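Local coordinates for VP5 (Halorubrum pleomorphic virus 2, PDB 6QGI), which probably fuses the envelope of this haloarchaeal pleomorphic virus with the membrane of its host cell, at residues K49-K52 / S53-A56; P296-A299 / E300-A303; T333-P336 / S337-S340; S471-T475 / Q476-D480. One frame throughout, in Å; residues are numbered along the deposited sequence.

Along the chain the four local contacts follow in series, none nesting in or crossing another. Interaction 1 closes no loop; it lies within helix 37-60, where side chains join this helix to helix 91-133. Interaction 2 closes the corner between strands 297-299 and 301-307, and interaction 3 the turn by which the chain leaves strand 333-334 for strand 343-355. These two reach the same beta region, their centres about 18 Å apart. Interaction 4 closes the entry to helix 476-496, whose later residues return to pack on Ala299 of interaction 2; Trp479 in its first turn lies against helix 66-86, and Ile474 before it against helix 225-253. Interactions 1 and 4 have centres about 40 Å apart.

Interaction 1: residues K49-K52 / S53-A56; sequences KTRK and STNA
Thr54 turns its hydroxyl back onto the helix that carries it: OG1 donates to Arg51 O at 3.1 Å. The same carbonyl takes the regular helical bond from Asn55 N at 2.9 Å, and both donors arrive from one face of its plane. A chi1 of 62° puts OG1 in the crowded position between the backbone N and the carbonyl carbon, from which it can reach the preceding turn. The methyl CG2 then lies beside the backbone, 3.4 Å from Thr50 O. One residue on, the amide of Asn55 crosses the arm of Arg51, with OD1 3.6 Å from Arg51 CD and the amide and guanidinium planes 41° apart. Helix 91-133 positions both ends: Glu123 forms a salt bridge with Arg51 NE, and Ser120 OG receives Asn55 ND2. Val26 O accepts from Arg51 NH1. Arginine suits this buried place because its long arm, bent at chi2 and chi3, brings several N-H groups to separate acceptors, and asparagine because its short amide serves a nearby hydroxyl. The acidic partner and backbone carbonyls around Arg51 probably favour its positive charge, while Thr54 satisfies its own hydroxyl within the helix.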
ATOM      1  N   LYS A  49      -8.083  12.222  -4.076  1.00 20.82           N
ATOM      2  CA  LYS A  49      -6.696  11.876  -4.413  1.00 20.03           C
ATOM      3  C   LYS A  49      -6.033  11.185  -3.240  1.00 24.50           C
ATOM      4  O   LYS A  49      -5.310  10.210  -3.441  1.00 24.96           O
ATOM      5  CB  LYS A  49      -5.902  13.136  -4.815  1.00 22.11           C
ATOM      6  CG  LYS A  49      -4.544  12.857  -5.442  1.00 29.93           C
ATOM      7  CD  LYS A  49      -3.767  14.142  -5.653  1.00 36.39           C
ATOM      8  CE  LYS A  49      -2.599  13.935  -6.580  1.00 45.95           C
ATOM      9  NZ  LYS A  49      -2.548  14.979  -7.635  1.00 53.48           N
ATOM     10  N   THR A  50      -6.277  11.691  -2.016  1.00 21.30           N
ATOM     11  CA  THR A  50      -5.731  11.137  -0.780  1.00 20.92           C
ATOM     12  C   THR A  50      -6.414   9.808  -0.484  1.00 25.26           C
ATOM     13  O   THR A  50      -5.731   8.868  -0.085  1.00 25.85           O
ATOM     14  CB  THR A  50      -5.863  12.145   0.366  1.00 26.53           C
ATOM     15  OG1 THR A  50      -5.334  13.397  -0.072  1.00 23.23           O
ATOM     16  CG2 THR A  50      -5.129  11.701   1.625  1.00 25.21           C
ATOM     17  N   ARG A  51      -7.742   9.714  -0.709  1.00 21.81           N
ATOM     18  CA  ARG A  51      -8.486   8.470  -0.493  1.00 21.52           C
ATOM     19  C   ARG A  51      -7.990   7.384  -1.439  1.00 25.88           C
ATOM     20  O   ARG A  51      -7.773   6.264  -0.986  1.00 26.24           O
ATOM     21  CB  ARG A  51     -10.007   8.674  -0.649  1.00 21.25           C
ATOM     22  CG  ARG A  51     -10.865   7.439  -0.283  1.00 25.13           C
ATOM     23  CD  ARG A  51     -10.619   6.892   1.121  1.00 18.52           C
ATOM     24  NE  ARG A  51     -10.988   7.858   2.154  1.00 20.41           N
ATOM     25  CZ  ARG A  51     -10.752   7.701   3.452  1.00 30.67           C
ATOM     26  NH1 ARG A  51     -10.145   6.610   3.895  1.00 14.19           N
ATOM     27  NH2 ARG A  51     -11.116   8.641   4.314  1.00 22.43           N
ATOM     28  N   LYS A  52      -7.786   7.719  -2.733  1.00 22.48           N
ATOM     29  CA  LYS A  52      -7.287   6.800  -3.760  1.00 22.19           C
ATOM     30  C   LYS A  52      -5.891   6.304  -3.397  1.00 25.77           C
ATOM     31  O   LYS A  52      -5.598   5.128  -3.588  1.00 25.16           O
ATOM     32  CB  LYS A  52      -7.261   7.487  -5.135  1.00 24.93           C
ATOM     33  CG  LYS A  52      -7.008   6.537  -6.298  1.00 36.12           C
ATOM     34  CD  LYS A  52      -6.176   7.210  -7.373  1.00 44.85           C
ATOM     35  CE  LYS A  52      -5.952   6.327  -8.573  1.00 53.47           C
ATOM     36  NZ  LYS A  52      -5.026   5.194  -8.291  1.00 64.21           N
ATOM     37  N   SER A  53      -5.046   7.200  -2.862  1.00 23.03           N
ATOM     38  CA  SER A  53      -3.685   6.888  -2.447  1.00 23.01           C
ATOM     39  C   SER A  53      -3.673   5.964  -1.226  1.00 27.91           C
ATOM     40  O   SER A  53      -2.960   4.973  -1.270  1.00 28.59           O
ATOM     41  CB  SER A  53      -2.894   8.159  -2.163  1.00 26.20           C
ATOM     42  OG  SER A  53      -1.512   7.851  -2.096  1.00 33.94           O
ATOM     43  N   THR A  54      -4.472   6.253  -0.169  1.00 24.60           N
ATOM     44  CA  THR A  54      -4.533   5.420   1.045  1.00 24.60           C
ATOM     45  C   THR A  54      -5.208   4.063   0.762  1.00 27.72           C
ATOM     46  O   THR A  54      -4.841   3.072   1.397  1.00 27.99           O
ATOM     47  CB  THR A  54      -5.216   6.141   2.225  1.00 37.17           C
ATOM     48  OG1 THR A  54      -6.571   6.448   1.903  1.00 40.78           O
ATOM     49  CG2 THR A  54      -4.468   7.397   2.673  1.00 35.77           C
ATOM     50  N   ASN A  55      -6.173   4.005  -0.187  1.00 23.02           N
ATOM     51  CA  ASN A  55      -6.825   2.740  -0.568  1.00 22.12           C
ATOM     52  C   ASN A  55      -5.867   1.882  -1.380  1.00 25.36           C
ATOM     53  O   ASN A  55      -5.917   0.653  -1.284  1.00 24.60           O
ATOM     54  CB  ASN A  55      -8.116   2.980  -1.353  1.00 19.17           C
ATOM     55  CG  ASN A  55      -9.273   3.500  -0.541  1.00 28.46           C
ATOM     56  OD1 ASN A  55      -9.238   3.563   0.687  1.00 23.26           O
ATOM     57  ND2 ASN A  55     -10.335   3.887  -1.219  1.00 20.63           N
ATOM     58  N   ALA A  56      -4.995   2.536  -2.182  1.00 22.06           N
ATOM     59  CA  ALA A  56      -3.975   1.879  -2.998  1.00 21.88           C
ATOM     60  C   ALA A  56      -2.823   1.407  -2.118  1.00 25.47           C
ATOM     61  O   ALA A  56      -2.367   0.273  -2.267  1.00 25.05           O
ATOM     62  CB  ALA A  56      -3.466   2.826  -4.072  1.00 22.56           C
TER

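Interaction 2: residues P296-A299 / E300-A303; sequences PVDA and EREA
A chi1 of -171° sets the Asp298 carboxylate opposite its own nitrogen and alongside its carbonyl carbon, and the bends of Arg301 at chi2 and chi3 bring NE to meet it across a tight corner of the backbone. Arg301 NE points at Asp298 OD1 from 3.0 Å in an almost straight salt bridge, with an N-H...O angle of 178°. The oxygen lies in the guanidinium plane and is met on its syn side, while the two flat groups stand 73° apart. The other oxygen is a weaker second acceptor, Asp298 OD2 being 3.1 Å from Arg301 NE. Asp298 OD1 also receives a weak bond from Arg301 N at 2.9 Å, so one carboxylate oxygen touches both the backbone and the side chain of the same arginine.

Residues 298-301 make a beta turn of type I shape, in which the aspartate side chain takes the place of its own carbonyl as acceptor for Arg301 N. That carbonyl is occupied differently: a water donates to Asp298 O at 3.0 Å and to Arg301 O at 2.9 Å, spanning the inside of the bend. Aspartate suits the first position of the turn, being short enough to curl over it, and arginine the last, where its arm can double back.

Ser461 N holds Asp298 OD2 from outside. The small Ala299 lies against Leu489, Lys492 and Tyr493 of helix 476-496. Strand 297-299 pairs with strand 312-320, and beyond the corner strand 301-307 runs between strands 312-320 and 443-450.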
ATOM      1  N   PRO A 296       8.681 -13.372  -0.413  1.00 29.99           N
ATOM      2  CA  PRO A 296      10.140 -13.532  -0.625  1.00 30.52           C
ATOM      3  C   PRO A 296      10.896 -12.207  -0.487  1.00 34.77           C
ATOM      4  O   PRO A 296      10.461 -11.190  -1.032  1.00 34.34           O
ATOM      5  CB  PRO A 296      10.236 -14.095  -2.041  1.00 32.28           C
ATOM      6  CG  PRO A 296       8.949 -14.804  -2.242  1.00 36.11           C
ATOM      7  CD  PRO A 296       7.907 -14.047  -1.475  1.00 30.95           C
ATOM      8  N   VAL A 297      11.961 -12.202   0.333  1.00 31.50           N
ATOM      9  CA  VAL A 297      12.736 -10.998   0.643  1.00 31.47           C
ATOM     10  C   VAL A 297      14.242 -11.255   0.512  1.00 35.72           C
ATOM     11  O   VAL A 297      14.711 -12.366   0.768  1.00 36.18           O
ATOM     12  CB  VAL A 297      12.402 -10.491   2.090  1.00 35.72           C
ATOM     13  CG1 VAL A 297      13.345  -9.385   2.540  1.00 36.52           C
ATOM     14  CG2 VAL A 297      10.962 -10.011   2.215  1.00 34.49           C
ATOM     15  N   ASP A 298      14.995 -10.199   0.156  1.00 31.53           N
ATOM     16  CA  ASP A 298      16.447 -10.200   0.140  1.00 32.22           C
ATOM     17  C   ASP A 298      16.907  -9.175   1.173  1.00 36.68           C
ATOM     18  O   ASP A 298      17.132  -8.002   0.856  1.00 36.41           O
ATOM     19  CB  ASP A 298      17.039  -9.935  -1.255  1.00 34.12           C
ATOM     20  CG  ASP A 298      18.550 -10.134  -1.355  1.00 44.53           C
ATOM     21  OD1 ASP A 298      19.237 -10.073  -0.308  1.00 45.50           O
ATOM     22  OD2 ASP A 298      19.043 -10.349  -2.471  1.00 50.77           O
ATOM     23  N   ALA A 299      17.010  -9.638   2.423  1.00 33.31           N
ATOM     24  CA  ALA A 299      17.432  -8.861   3.581  1.00 33.44           C
ATOM     25  C   ALA A 299      18.948  -8.637   3.601  1.00 39.42           C
ATOM     26  O   ALA A 299      19.410  -7.647   4.170  1.00 39.58           O
ATOM     27  CB  ALA A 299      17.013  -9.587   4.849  1.00 34.01           C
ATOM     28  N   GLU A 300      19.715  -9.561   2.991  1.00 37.62           N
ATOM     29  CA  GLU A 300      21.176  -9.567   3.006  1.00 39.38           C
ATOM     30  C   GLU A 300      21.861  -8.770   1.887  1.00 43.37           C
ATOM     31  O   GLU A 300      23.082  -8.622   1.947  1.00 44.48           O
ATOM     32  CB  GLU A 300      21.702 -11.009   2.983  1.00 41.95           C
ATOM     33  CG  GLU A 300      22.053 -11.548   4.364  1.00 57.12           C
ATOM     34  CD  GLU A 300      23.074 -10.764   5.176  1.00 87.87           C
ATOM     35  OE1 GLU A 300      24.064 -10.265   4.590  1.00 84.70           O
ATOM     36  OE2 GLU A 300      22.885 -10.659   6.409  1.00 86.79           O
ATOM     37  N   ARG A 301      21.120  -8.251   0.892  1.00 38.42           N
ATOM     38  CA  ARG A 301      21.766  -7.489  -0.176  1.00 38.36           C
ATOM     39  C   ARG A 301      21.152  -6.102  -0.343  1.00 40.82           C
ATOM     40  O   ARG A 301      20.028  -5.964  -0.834  1.00 39.26           O
ATOM     41  CB  ARG A 301      21.764  -8.255  -1.505  1.00 37.74           C
ATOM     42  CG  ARG A 301      22.950  -9.199  -1.642  1.00 47.15           C
ATOM     43  CD  ARG A 301      22.564 -10.507  -2.303  1.00 55.58           C
ATOM     44  NE  ARG A 301      21.755 -11.336  -1.406  1.00 62.01           N
ATOM     45  CZ  ARG A 301      22.060 -12.580  -1.055  1.00 79.19           C
ATOM     46  NH1 ARG A 301      21.269 -13.248  -0.223  1.00 68.74           N
ATOM     47  NH2 ARG A 301      23.143 -13.171  -1.537  1.00 68.36           N
ATOM     48  N   GLU A 302      21.909  -5.075   0.084  1.00 37.69           N
ATOM     49  CA  GLU A 302      21.524  -3.673  -0.025  1.00 36.51           C
ATOM     50  C   GLU A 302      21.800  -3.215  -1.445  1.00 40.47           C
ATOM     51  O   GLU A 302      22.909  -3.396  -1.962  1.00 40.38           O
ATOM     52  CB  GLU A 302      22.266  -2.800   1.001  1.00 38.73           C
ATOM     53  CG  GLU A 302      21.624  -1.436   1.208  1.00 48.49           C
ATOM     54  CD  GLU A 302      22.498  -0.406   1.897  1.00 70.82           C
ATOM     55  OE1 GLU A 302      22.680  -0.504   3.132  1.00 64.40           O
ATOM     56  OE2 GLU A 302      22.991   0.511   1.201  1.00 65.87           O
ATOM     57  N   ALA A 303      20.775  -2.650  -2.084  1.00 36.37           N
ATOM     58  CA  ALA A 303      20.865  -2.181  -3.454  1.00 36.10           C
ATOM     59  C   ALA A 303      20.564  -0.706  -3.555  1.00 39.10           C
ATOM     60  O   ALA A 303      19.589  -0.235  -2.964  1.00 37.95           O
ATOM     61  CB  ALA A 303      19.897  -2.956  -4.325  1.00 35.86           C
TER
HETATM   62  O   HOH W   1      17.497  -6.743  -1.896  1.00 16.69           O

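Interaction 3: residues T333-P336 / S337-S340; sequences TYDP and STFS
Phe339 lays one face of its ring over the backbone of its own turn, covering Pro336 CA and Asp335 O. The motif is a pair of overlapping beta turns just after strand 333-334: Thr338 N donates to Asp335 O at 3.2 Å, and Phe339 N to Pro336 O at 3.1 Å. Proline suits the second position of the first turn, since its ring fixes phi near the value required and its nitrogen has no hydrogen to spend. Its CA makes a CH-pi contact, 3.8 Å from the centroid of the Phe339 ring and 29° off the normal. At the rim of that ring Tyr334 comes in near its plane, with CB 3.4 Å from Phe339 CZ. The two aromatic side chains cross at about a right angle, and Tyr334 OH accepts from Glu329 N.

Asp335 O is gripped twice by one residue. Thr338 N approaches from above the carbonyl plane, whereas Thr338 OG1, 2.8 Å from Asp335 O, lies much nearer that plane; chi1 of 64° turns the hydroxyl inward. A threonine can thus brace the turn with both its backbone and its side chain. The aspartate also serves the serine two residues on: Ser337 OG donates to Asp335 OD1 at 2.7 Å, reaching it from above the carboxylate plane. One water accepts from Asp335 N at 2.9 Å and gives a weak bond to Thr338 OG1.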
ATOM      1  N   THR A 333      18.273  -2.532 -15.702  1.00 33.24           N
ATOM      2  CA  THR A 333      17.080  -1.701 -15.603  1.00 31.74           C
ATOM      3  C   THR A 333      15.855  -2.615 -15.567  1.00 34.65           C
ATOM      4  O   THR A 333      15.730  -3.508 -16.411  1.00 34.72           O
ATOM      5  CB  THR A 333      17.023  -0.712 -16.764  1.00 40.49           C
ATOM      6  OG1 THR A 333      18.156   0.164 -16.725  1.00 42.03           O
ATOM      7  CG2 THR A 333      15.744   0.076 -16.771  1.00 36.15           C
ATOM      8  N   TYR A 334      14.943  -2.372 -14.614  1.00 29.90           N
ATOM      9  CA  TYR A 334      13.756  -3.191 -14.440  1.00 28.66           C
ATOM     10  C   TYR A 334      12.497  -2.377 -14.525  1.00 31.94           C
ATOM     11  O   TYR A 334      12.433  -1.261 -14.004  1.00 31.32           O
ATOM     12  CB  TYR A 334      13.816  -3.935 -13.104  1.00 29.09           C
ATOM     13  CG  TYR A 334      14.882  -5.005 -13.093  1.00 31.17           C
ATOM     14  CD1 TYR A 334      14.657  -6.246 -13.687  1.00 33.26           C
ATOM     15  CD2 TYR A 334      16.132  -4.766 -12.533  1.00 32.41           C
ATOM     16  CE1 TYR A 334      15.646  -7.225 -13.710  1.00 33.82           C
ATOM     17  CE2 TYR A 334      17.128  -5.742 -12.545  1.00 34.25           C
ATOM     18  CZ  TYR A 334      16.879  -6.968 -13.138  1.00 40.13           C
ATOM     19  OH  TYR A 334      17.851  -7.930 -13.180  1.00 42.51           O
ATOM     20  N   ASP A 335      11.508  -2.940 -15.222  1.00 28.02           N
ATOM     21  CA  ASP A 335      10.200  -2.346 -15.396  1.00 26.66           C
ATOM     22  C   ASP A 335       9.236  -3.160 -14.554  1.00 30.87           C
ATOM     23  O   ASP A 335       8.944  -4.316 -14.887  1.00 31.52           O
ATOM     24  CB  ASP A 335       9.790  -2.282 -16.877  1.00 28.48           C
ATOM     25  CG  ASP A 335       8.541  -1.455 -17.154  1.00 36.49           C
ATOM     26  OD1 ASP A 335       8.060  -0.763 -16.225  1.00 35.57           O
ATOM     27  OD2 ASP A 335       8.038  -1.507 -18.298  1.00 43.02           O
ATOM     28  N   PRO A 336       8.774  -2.603 -13.418  1.00 26.19           N
ATOM     29  CA  PRO A 336       7.890  -3.388 -12.539  1.00 24.80           C
ATOM     30  C   PRO A 336       6.540  -3.720 -13.163  1.00 28.04           C
ATOM     31  O   PRO A 336       5.900  -4.679 -12.750  1.00 27.93           O
ATOM     32  CB  PRO A 336       7.728  -2.533 -11.290  1.00 25.88           C
ATOM     33  CG  PRO A 336       8.358  -1.252 -11.585  1.00 30.58           C
ATOM     34  CD  PRO A 336       9.040  -1.252 -12.889  1.00 27.20           C
ATOM     35  N   SER A 337       6.130  -2.955 -14.186  1.00 24.91           N
ATOM     36  CA  SER A 337       4.870  -3.140 -14.896  1.00 24.98           C
ATOM     37  C   SER A 337       4.863  -4.426 -15.738  1.00 31.58           C
ATOM     38  O   SER A 337       3.781  -4.900 -16.094  1.00 31.46           O
ATOM     39  CB  SER A 337       4.580  -1.938 -15.783  1.00 27.44           C
ATOM     40  OG  SER A 337       5.582  -1.726 -16.762  1.00 31.53           O
ATOM     41  N   THR A 338       6.058  -4.987 -16.058  1.00 29.49           N
ATOM     42  CA  THR A 338       6.198  -6.229 -16.828  1.00 30.31           C
ATOM     43  C   THR A 338       6.319  -7.425 -15.882  1.00 34.82           C
ATOM     44  O   THR A 338       6.303  -8.577 -16.330  1.00 35.06           O
ATOM     45  CB  THR A 338       7.408  -6.158 -17.771  1.00 38.85           C
ATOM     46  OG1 THR A 338       8.600  -6.058 -16.987  1.00 39.87           O
ATOM     47  CG2 THR A 338       7.318  -5.012 -18.777  1.00 35.70           C
ATOM     48  N   PHE A 339       6.453  -7.149 -14.571  1.00 31.36           N
ATOM     49  CA  PHE A 339       6.597  -8.178 -13.544  1.00 31.45           C
ATOM     50  C   PHE A 339       5.267  -8.843 -13.235  1.00 35.01           C
ATOM     51  O   PHE A 339       4.249  -8.158 -13.166  1.00 34.41           O
ATOM     52  CB  PHE A 339       7.209  -7.590 -12.265  1.00 33.21           C
ATOM     53  CG  PHE A 339       8.628  -7.078 -12.384  1.00 35.99           C
ATOM     54  CD1 PHE A 339       9.422  -7.419 -13.470  1.00 40.51           C
ATOM     55  CD2 PHE A 339       9.185  -6.297 -11.390  1.00 38.59           C
ATOM     56  CE1 PHE A 339      10.725  -6.934 -13.586  1.00 42.35           C
ATOM     57  CE2 PHE A 339      10.489  -5.800 -11.511  1.00 42.28           C
ATOM     58  CZ  PHE A 339      11.250  -6.130 -12.602  1.00 41.14           C
ATOM     59  N   SER A 340       5.279 -10.178 -13.061  1.00 32.36           N
ATOM     60  CA  SER A 340       4.086 -10.975 -12.740  1.00 32.28           C
ATOM     61  C   SER A 340       3.511 -10.584 -11.370  1.00 35.84           C
ATOM     62  O   SER A 340       2.291 -10.554 -11.202  1.00 35.74           O
ATOM     63  CB  SER A 340       4.412 -12.467 -12.758  1.00 36.23           C
ATOM     64  OG  SER A 340       4.938 -12.883 -14.007  1.00 47.08           O
TER
HETATM   65  O   HOH W   2      11.989  -5.363 -16.670  1.00 35.57           O

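Interaction 4: residues S471-T475 / Q476-D480; sequences SNYIT and QEEWD
Glu478 OE2 takes three donors, two of them weakly, from the residues that lead into helix 476-496. Thr475 OG1 donates to it at 3.0 Å on the anti lone pair, and the backbone nitrogens of Ile474 and Thr475 add weak bonds. The other oxygen takes Tyr473 N, 2.9 Å from Glu478 OE1 and well above the carboxylate plane. In return Glu478 N gives a weak bond to Thr475 OG1 at 3.4 Å, completing a capping box with Thr475 as N-cap. Glutamate suits the third helical position because its chain, extended beyond CG (chi2 178°), spans back to the incoming loop; threonine suits the cap because its hydroxyl both accepts and donates.

Next to the box in sequence, Trp479 NE1 donates to Tyr473 O at 2.9 Å, from above the carbonyl plane. The edge of the Tyr473 ring is directed at the indole face, with centroids of the phenol and six-membered rings 5.2 Å apart and planes at 62°. Tyr473 OH continues to Glu466 O, and Trp479 is buried against Thr75, Ile79 and Ile82 of helix 66-86. So many donors round one carboxylate, at the amino end of a helix, would probably stabilise the ionised form of Glu478.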
ATOM      1  N   SER A 471      -0.759 -31.106   2.816  1.00 41.59           N
ATOM      2  CA  SER A 471       0.067 -32.244   3.248  1.00 42.32           C
ATOM      3  C   SER A 471       1.363 -31.834   3.987  1.00 45.24           C
ATOM      4  O   SER A 471       2.053 -32.718   4.498  1.00 46.34           O
ATOM      5  CB  SER A 471       0.408 -33.133   2.058  1.00 46.73           C
ATOM      6  OG  SER A 471       1.121 -32.418   1.063  1.00 55.52           O
ATOM      7  N   ASN A 472       1.691 -30.528   4.073  1.00 39.52           N
ATOM      8  CA  ASN A 472       2.943 -30.123   4.724  1.00 38.78           C
ATOM      9  C   ASN A 472       2.762 -29.672   6.197  1.00 41.02           C
ATOM     10  O   ASN A 472       1.639 -29.630   6.703  1.00 40.37           O
ATOM     11  CB  ASN A 472       3.663 -29.038   3.912  1.00 38.13           C
ATOM     12  CG  ASN A 472       2.923 -27.761   3.714  1.00 53.91           C
ATOM     13  OD1 ASN A 472       1.923 -27.491   4.359  1.00 49.00           O
ATOM     14  ND2 ASN A 472       3.415 -26.977   2.799  1.00 45.83           N
ATOM     15  N   TYR A 473       3.904 -29.353   6.875  1.00 36.02           N
ATOM     16  CA  TYR A 473       4.038 -28.932   8.284  1.00 34.68           C
ATOM     17  C   TYR A 473       3.422 -29.993   9.203  1.00 38.43           C
ATOM     18  O   TYR A 473       2.575 -29.715  10.057  1.00 37.76           O
ATOM     19  CB  TYR A 473       3.465 -27.524   8.504  1.00 33.77           C
ATOM     20  CG  TYR A 473       4.350 -26.452   7.911  1.00 33.35           C
ATOM     21  CD1 TYR A 473       5.383 -25.889   8.652  1.00 35.14           C
ATOM     22  CD2 TYR A 473       4.190 -26.035   6.593  1.00 33.20           C
ATOM     23  CE1 TYR A 473       6.227 -24.930   8.100  1.00 35.16           C
ATOM     24  CE2 TYR A 473       4.996 -25.037   6.046  1.00 33.40           C
ATOM     25  CZ  TYR A 473       6.021 -24.495   6.803  1.00 39.10           C
ATOM     26  OH  TYR A 473       6.857 -23.546   6.288  1.00 37.09           O
ATOM     27  N   ILE A 474       3.882 -31.235   8.993  1.00 35.20           N
ATOM     28  CA  ILE A 474       3.465 -32.437   9.704  1.00 35.49           C
ATOM     29  C   ILE A 474       4.641 -32.975  10.536  1.00 39.78           C
ATOM     30  O   ILE A 474       4.510 -34.014  11.188  1.00 40.95           O
ATOM     31  CB  ILE A 474       2.901 -33.493   8.708  1.00 38.93           C
ATOM     32  CG1 ILE A 474       3.973 -33.955   7.678  1.00 39.96           C
ATOM     33  CG2 ILE A 474       1.644 -32.951   8.007  1.00 38.47           C
ATOM     34  CD1 ILE A 474       3.681 -35.299   6.959  1.00 47.63           C
ATOM     35  N   THR A 475       5.785 -32.254  10.522  1.00 35.05           N
ATOM     36  CA  THR A 475       6.994 -32.599  11.279  1.00 35.26           C
ATOM     37  C   THR A 475       7.428 -31.401  12.119  1.00 38.28           C
ATOM     38  O   THR A 475       7.145 -30.259  11.753  1.00 36.92           O
ATOM     39  CB  THR A 475       8.156 -33.082  10.363  1.00 39.08           C
ATOM     40  OG1 THR A 475       8.794 -31.973   9.727  1.00 38.37           O
ATOM     41  CG2 THR A 475       7.731 -34.126   9.337  1.00 34.20           C
ATOM     42  N   GLN A 476       8.141 -31.672  13.229  1.00 35.84           N
ATOM     43  CA  GLN A 476       8.672 -30.677  14.162  1.00 35.73           C
ATOM     44  C   GLN A 476       9.724 -29.792  13.477  1.00 40.82           C
ATOM     45  O   GLN A 476       9.699 -28.571  13.665  1.00 40.44           O
ATOM     46  CB  GLN A 476       9.272 -31.370  15.403  1.00 37.89           C
ATOM     47  CG  GLN A 476       9.673 -30.429  16.546  1.00 39.91           C
ATOM     48  CD  GLN A 476       8.486 -29.842  17.264  1.00 46.98           C
ATOM     49  OE1 GLN A 476       7.730 -30.543  17.942  1.00 38.86           O
ATOM     50  NE2 GLN A 476       8.299 -28.540  17.128  1.00 36.90           N
ATOM     51  N   GLU A 477      10.627 -30.408  12.676  1.00 37.94           N
ATOM     52  CA  GLU A 477      11.698 -29.740  11.932  1.00 38.09           C
ATOM     53  C   GLU A 477      11.127 -28.594  11.083  1.00 40.87           C
ATOM     54  O   GLU A 477      11.629 -27.471  11.166  1.00 40.42           O
ATOM     55  CB  GLU A 477      12.449 -30.760  11.056  1.00 40.65           C
ATOM     56  CG  GLU A 477      13.723 -30.225  10.416  1.00 55.39           C
ATOM     57  CD  GLU A 477      14.468 -31.157   9.473  1.00 80.40           C
ATOM     58  OE1 GLU A 477      13.915 -32.217   9.098  1.00 71.56           O
ATOM     59  OE2 GLU A 477      15.613 -30.815   9.098  1.00 77.63           O
ATOM     60  N   GLU A 478      10.044 -28.880  10.318  1.00 36.39           N
ATOM     61  CA  GLU A 478       9.321 -27.934   9.459  1.00 34.36           C
ATOM     62  C   GLU A 478       8.846 -26.709  10.243  1.00 36.43           C
ATOM     63  O   GLU A 478       9.066 -25.582   9.798  1.00 35.91           O
ATOM     64  CB  GLU A 478       8.112 -28.623   8.805  1.00 35.24           C
ATOM     65  CG  GLU A 478       8.456 -29.539   7.644  1.00 45.37           C
ATOM     66  CD  GLU A 478       7.249 -30.238   7.052  1.00 65.52           C
ATOM     67  OE1 GLU A 478       6.654 -29.683   6.100  1.00 64.94           O
ATOM     68  OE2 GLU A 478       6.889 -31.332   7.541  1.00 57.41           O
ATOM     69  N   TRP A 479       8.218 -26.936  11.416  1.00 31.87           N
ATOM     70  CA  TRP A 479       7.688 -25.895  12.300  1.00 30.34           C
ATOM     71  C   TRP A 479       8.790 -25.084  12.990  1.00 34.67           C
ATOM     72  O   TRP A 479       8.623 -23.875  13.163  1.00 33.52           O
ATOM     73  CB  TRP A 479       6.762 -26.511  13.344  1.00 28.64           C
ATOM     74  CG  TRP A 479       5.399 -26.813  12.806  1.00 28.47           C
ATOM     75  CD1 TRP A 479       4.895 -28.041  12.495  1.00 31.57           C
ATOM     76  CD2 TRP A 479       4.378 -25.863  12.479  1.00 27.06           C
ATOM     77  NE1 TRP A 479       3.608 -27.919  12.027  1.00 30.27           N
ATOM     78  CE2 TRP A 479       3.265 -26.592  12.002  1.00 30.78           C
ATOM     79  CE3 TRP A 479       4.289 -24.459  12.550  1.00 27.39           C
ATOM     80  CZ2 TRP A 479       2.076 -25.967  11.602  1.00 29.10           C
ATOM     81  CZ3 TRP A 479       3.106 -23.842  12.167  1.00 27.79           C
ATOM     82  CH2 TRP A 479       2.014 -24.593  11.707  1.00 28.29           C
ATOM     83  N   ASP A 480       9.902 -25.748  13.384  1.00 32.70           N
ATOM     84  CA  ASP A 480      11.066 -25.120  14.017  1.00 33.33           C
ATOM     85  C   ASP A 480      11.789 -24.211  13.005  1.00 37.35           C
ATOM     86  O   ASP A 480      12.239 -23.118  13.367  1.00 36.25           O
ATOM     87  CB  ASP A 480      12.029 -26.188  14.586  1.00 36.40           C
ATOM     88  CG  ASP A 480      11.528 -26.978  15.795  1.00 46.58           C
ATOM     89  OD1 ASP A 480      10.483 -26.594  16.373  1.00 46.27           O
ATOM     90  OD2 ASP A 480      12.188 -27.974  16.170  1.00 54.08           O
TER